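Local coordinates for protein plant cysteine oxidase 2 (Arabidopsis thaliana, PDB 7CXZ) that uses iron and dioxygen to oxidise N-terminal cysteines of proteins such as the group VII ethylene response factors, preparing them for degradation by the N-end rule pathway, at residues 46-49 / 50-54; 116-120 / 121-125. All coordinates share one frame; numbering follows the deposited sequence.

Contact 1 (46-49 / 50-54)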
loop_
_atom_site.group_PDB
_atom_site.type_symbol
_atom_site.label_atom_id
_atom_site.label_comp_id
_atom_site.label_asym_id
_atom_site.label_seq_id
_atom_site.Cartn_x
_atom_site.Cartn_y
_atom_site.Cartn_z
ATOM N N GLU A 46 15.757 4.392 -8.057
ATOM C CA GLU A 46 16.707 4.811 -7.036
ATOM C C GLU A 46 16.547 6.291 -6.724
ATOM O O GLU A 46 16.609 6.699 -5.555
ATOM C CB GLU A 46 18.127 4.514 -7.501
ATOM C CG GLU A 46 19.137 4.942 -6.466
ATOM C CD GLU A 46 20.517 4.352 -6.671
ATOM O OE1 GLU A 46 20.838 3.920 -7.797
ATOM O OE2 GLU A 46 21.275 4.376 -5.696
ATOM N N MET A 47 16.349 7.109 -7.764
ATOM C CA MET A 47 16.187 8.551 -7.566
ATOM C C MET A 47 14.995 8.851 -6.666
ATOM O O MET A 47 15.093 9.636 -5.710
ATOM C CB MET A 47 16.024 9.236 -8.924
ATOM C CG MET A 47 15.872 10.740 -8.827
ATOM S SD MET A 47 15.705 11.501 -10.462
ATOM C CE MET A 47 14.280 10.695 -11.118
ATOM N N LEU A 48 13.852 8.239 -6.965
ATOM C CA LEU A 48 12.651 8.511 -6.178
ATOM C C LEU A 48 12.791 7.974 -4.758
ATOM O O LEU A 48 12.372 8.617 -3.790
ATOM C CB LEU A 48 11.443 7.890 -6.878
ATOM C CG LEU A 48 10.120 7.963 -6.107
ATOM C CD1 LEU A 48 9.753 9.400 -5.780
ATOM C CD2 LEU A 48 9.012 7.337 -6.939
ATOM N N ARG A 49 13.375 6.786 -4.613
ATOM C CA ARG A 49 13.592 6.230 -3.288
ATOM C C ARG A 49 14.424 7.172 -2.429
ATOM O O ARG A 49 14.117 7.395 -1.252
ATOM C CB ARG A 49 14.279 4.872 -3.442
ATOM C CG ARG A 49 14.330 4.034 -2.207
ATOM C CD ARG A 49 14.926 2.650 -2.569
ATOM N NE ARG A 49 15.002 1.841 -1.367
ATOM C CZ ARG A 49 14.932 0.516 -1.358
ATOM N NH1 ARG A 49 14.848 -0.163 -2.502
ATOM N NH2 ARG A 49 14.973 -0.125 -0.199
ATOM N N ALA A 50 15.462 7.767 -3.021
ATOM C CA ALA A 50 16.324 8.683 -2.274
ATOM C C ALA A 50 15.596 9.978 -1.906
ATOM O O ALA A 50 15.774 10.499 -0.798
ATOM C CB ALA A 50 17.563 8.997 -3.095
ATOM N N VAL A 51 14.761 10.499 -2.809
ATOM C CA VAL A 51 13.945 11.670 -2.467
ATOM C C VAL A 51 13.026 11.356 -1.294
ATOM O O VAL A 51 12.927 12.122 -0.338
ATOM C CB VAL A 51 13.149 12.142 -3.690
ATOM C CG1 VAL A 51 12.114 13.204 -3.270
ATOM C CG2 VAL A 51 14.113 12.696 -4.726
ATOM N N LEU A 52 12.346 10.219 -1.344
ATOM C CA LEU A 52 11.454 9.840 -0.251
ATOM C C LEU A 52 12.208 9.612 1.050
ATOM O O LEU A 52 11.703 9.928 2.134
ATOM C CB LEU A 52 10.690 8.565 -0.629
ATOM C CG LEU A 52 9.537 8.794 -1.628
ATOM C CD1 LEU A 52 9.133 7.468 -2.233
ATOM C CD2 LEU A 52 8.393 9.430 -0.880
ATOM N N ASP A 53 13.414 9.039 0.972
ATOM C CA ASP A 53 14.163 8.758 2.189
ATOM C C ASP A 53 14.646 10.010 2.922
ATOM O O ASP A 53 15.029 9.890 4.092
ATOM C CB ASP A 53 15.331 7.830 1.851
ATOM C CG ASP A 53 14.883 6.382 1.765
ATOM O OD1 ASP A 53 13.846 6.067 2.360
ATOM O OD2 ASP A 53 15.544 5.569 1.098
ATOM N N GLU A 54 14.599 11.188 2.294
ATOM C CA GLU A 54 14.892 12.434 2.997
ATOM C C GLU A 54 13.684 12.986 3.753
ATOM O O GLU A 54 13.838 13.927 4.539
ATOM C CB GLU A 54 15.365 13.515 2.019
ATOM C CG GLU A 54 16.664 13.194 1.281
ATOM C CD GLU A 54 17.824 13.092 2.230
ATOM O OE1 GLU A 54 18.393 11.977 2.403
ATOM O OE2 GLU A 54 18.148 14.132 2.839
HETATM O O HOH W 1 14.933 2.966 1.197
#

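Contact 2 (116-120 / 121-125)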
loop_
_atom_site.group_PDB
_atom_site.type_symbol
_atom_site.label_atom_id
_atom_site.label_comp_id
_atom_site.label_asym_id
_atom_site.label_seq_id
_atom_site.Cartn_x
_atom_site.Cartn_y
_atom_site.Cartn_z
ATOM N N SER A 116 6.759 3.151 -0.439
ATOM C CA SER A 116 6.038 3.395 0.802
ATOM C C SER A 116 7.000 3.770 1.913
ATOM O O SER A 116 7.998 3.071 2.128
ATOM C CB SER A 116 5.235 2.151 1.201
ATOM O OG SER A 116 4.465 2.417 2.364
ATOM N N LYS A 117 6.665 4.814 2.675
ATOM C CA LYS A 117 7.498 5.203 3.810
ATOM C C LYS A 117 6.652 5.421 5.051
ATOM O O LYS A 117 5.784 6.294 5.064
ATOM C CB LYS A 117 8.295 6.461 3.505
ATOM C CG LYS A 117 9.416 6.701 4.503
ATOM C CD LYS A 117 10.024 8.026 4.245
ATOM C CE LYS A 117 11.413 8.150 4.901
ATOM N NZ LYS A 117 11.269 8.097 6.379
ATOM N N LEU A 118 6.951 4.675 6.107
ATOM C CA LEU A 118 6.297 4.865 7.398
ATOM C C LEU A 118 6.873 6.119 8.033
ATOM O O LEU A 118 8.057 6.155 8.389
ATOM C CB LEU A 118 6.500 3.640 8.290
ATOM C CG LEU A 118 5.913 3.731 9.707
ATOM C CD1 LEU A 118 4.392 3.714 9.632
ATOM C CD2 LEU A 118 6.419 2.543 10.517
ATOM N N LEU A 119 6.037 7.160 8.158
ATOM C CA LEU A 119 6.491 8.458 8.640
ATOM C C LEU A 119 6.641 8.491 10.158
ATOM O O LEU A 119 7.586 9.111 10.670
ATOM C CB LEU A 119 5.514 9.546 8.180
ATOM C CG LEU A 119 5.360 9.702 6.664
ATOM C CD1 LEU A 119 4.170 10.622 6.379
ATOM C CD2 LEU A 119 6.633 10.231 6.059
ATOM N N PHE A 120 5.708 7.870 10.887
ATOM C CA PHE A 120 5.827 7.722 12.339
ATOM C C PHE A 120 4.966 6.539 12.755
ATOM O O PHE A 120 4.057 6.118 12.022
ATOM C CB PHE A 120 5.464 9.023 13.104
ATOM C CG PHE A 120 4.062 9.549 12.885
ATOM C CD1 PHE A 120 2.948 8.903 13.433
ATOM C CD2 PHE A 120 3.861 10.743 12.204
ATOM C CE1 PHE A 120 1.667 9.418 13.257
ATOM C CE2 PHE A 120 2.567 11.266 12.026
ATOM C CZ PHE A 120 1.485 10.604 12.563
ATOM N N GLY A 121 5.246 6.010 13.947
ATOM C CA GLY A 121 4.450 4.942 14.514
ATOM C C GLY A 121 5.139 3.596 14.385
ATOM O O GLY A 121 6.204 3.453 13.775
ATOM N N THR A 122 4.495 2.597 14.984
ATOM C CA THR A 122 4.868 1.195 14.842
ATOM C C THR A 122 3.772 0.502 14.053
ATOM O O THR A 122 2.597 0.517 14.451
ATOM C CB THR A 122 5.053 0.511 16.196
ATOM O OG1 THR A 122 6.207 1.075 16.843
ATOM C CG2 THR A 122 5.261 -1.006 15.964
ATOM N N MET A 123 4.159 -0.089 12.930
ATOM C CA MET A 123 3.252 -0.726 11.996
ATOM C C MET A 123 3.684 -2.167 11.788
ATOM O O MET A 123 4.873 -2.422 11.586
ATOM C CB MET A 123 3.301 0.005 10.653
ATOM C CG MET A 123 2.506 -0.696 9.577
ATOM S SD MET A 123 0.786 -0.280 9.760
ATOM C CE MET A 123 0.912 1.432 9.223
ATOM N N HIS A 124 2.735 -3.102 11.797
ATOM C CA HIS A 124 3.057 -4.447 11.375
ATOM C C HIS A 124 2.756 -4.580 9.892
ATOM O O HIS A 124 1.705 -4.143 9.425
ATOM C CB HIS A 124 2.279 -5.502 12.151
ATOM C CG HIS A 124 2.572 -6.891 11.682
ATOM N ND1 HIS A 124 1.781 -7.548 10.763
ATOM C CD2 HIS A 124 3.611 -7.718 11.952
ATOM C CE1 HIS A 124 2.313 -8.734 10.505
ATOM N NE2 HIS A 124 3.426 -8.855 11.205
ATOM N N ILE A 125 3.676 -5.211 9.155
ATOM C CA ILE A 125 3.495 -5.471 7.730
ATOM C C ILE A 125 3.658 -6.954 7.475
ATOM O O ILE A 125 4.671 -7.551 7.882
ATOM C CB ILE A 125 4.499 -4.679 6.872
ATOM C CG1 ILE A 125 4.263 -3.186 7.058
ATOM C CG2 ILE A 125 4.321 -5.044 5.397
ATOM C CD1 ILE A 125 5.291 -2.345 6.396
#

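Contact 1 (46-49 / 50-54)
The C-terminal part of helix 42-53 forms this contact, where Arg49 meets Asp53 and Leu48 meets Leu52, each pair one i to i+4 step apart. Four backbone hydrogen bonds of the alpha-helical pattern run through it, Ala50 N to Glu46 O, Val51 N to Met47 O, Leu52 N to Leu48 O and Asp53 N to Arg49 O. The third is the straightest, with an N-H...O angle of 170°.

Along the polar strip Arg49 and Asp53 lie alongside one another and point the same way. Their charged atoms do not touch: Arg49 NE is 4.5 Å from Asp53 OD2, and the guanidinium and carboxylate planes are turned 60° apart. A water bridges them, accepting from Arg49 NE at 2.8 Å, in the guanidinium plane, and donating to Asp53 OD2 at 2.7 Å. Arg49 CG, anti to the backbone N (chi1 -168°), is set 3.8 Å from Asp53 OD2, and the extended chain beyond it carries NE to the water. The other carboxylate oxygen, Asp53 OD1, accepts a hydrogen bond from Thr158 N, so both oxygens are engaged and the group's rotation is probably restricted.

The neighbouring strip is buried and apolar. Leu52 CD1 approaches Leu48 CG at 4.0 Å, the two side chains crossing at a slant, and both leucines also touch Phe115 of strand 113-120. Leu48 reaches Leu23 of helix 18-30 as well. A water-bridged charged pair flanking a buried leucine pair marks an amphipathic alpha-helix laid against a beta-sheet.

Contact 2 (116-120 / 121-125)
Leu118 reaches across the bend between strands 113-120 and 122-130 to meet Gly121 and Met123. Its CD2 methyl lies 3.4 Å from Gly121 O, a van der Waals contact, while its CD1 is 4.0 Å from Met123 CB and 4.2 Å from Met123 CE. The methionine chain leaves with CG anti to the backbone N (chi1 173°), then bends at chi2 and chi3, which carries CE back toward the leucine. An alanine in place of Leu118 would remove both methyls and would probably leave a gap beside Met123 CB and take the cover from Gly121 O.

At the bend itself, Gly121 has a phi of 103°, and a CB there would lie 2.4 Å from Phe120 O, a clash that glycine avoids. Gly121 N sits at the edge of the Phe120 ring, 3.7 Å from Phe120 CD1; that ring packs edge-to-face with Phe69.

Further out, Phe152 touches Leu118 and Phe172 touches Met123 from one sheet, whereas Cys178 and Val180 touch Met123 from the other. Backbone hydrogen bonds join Phe120 to Ala179 and Gly121 to Ala154. With Met123 about 10 Å from the bound iron, the cluster lies where the two sheets of the cupin beta-barrel meet.

Overall arrangement
Both contacts are partly buried, but 116-120/121-125 lies nearer the middle of the fold, its centre about 11 Å from the chain centre against about 17 Å for 46-49/50-54. Contact 1 has exposed residues among those that touch, contact 2 none. Contact 1 stays within one helix on the outside of the barrel and combines a solvent-bridged charged pair with buried leucines. Contact 2 passes from one sheet to the other, has no hydrogen bond between its segments, and relies on van der Waals packing, methyl on carbonyl and methyl on methylene. Strand 113-120 links them: the helix packs on it, Lys117 CD lying 3.3 Å from Leu52 O, and contact 2 contains its end.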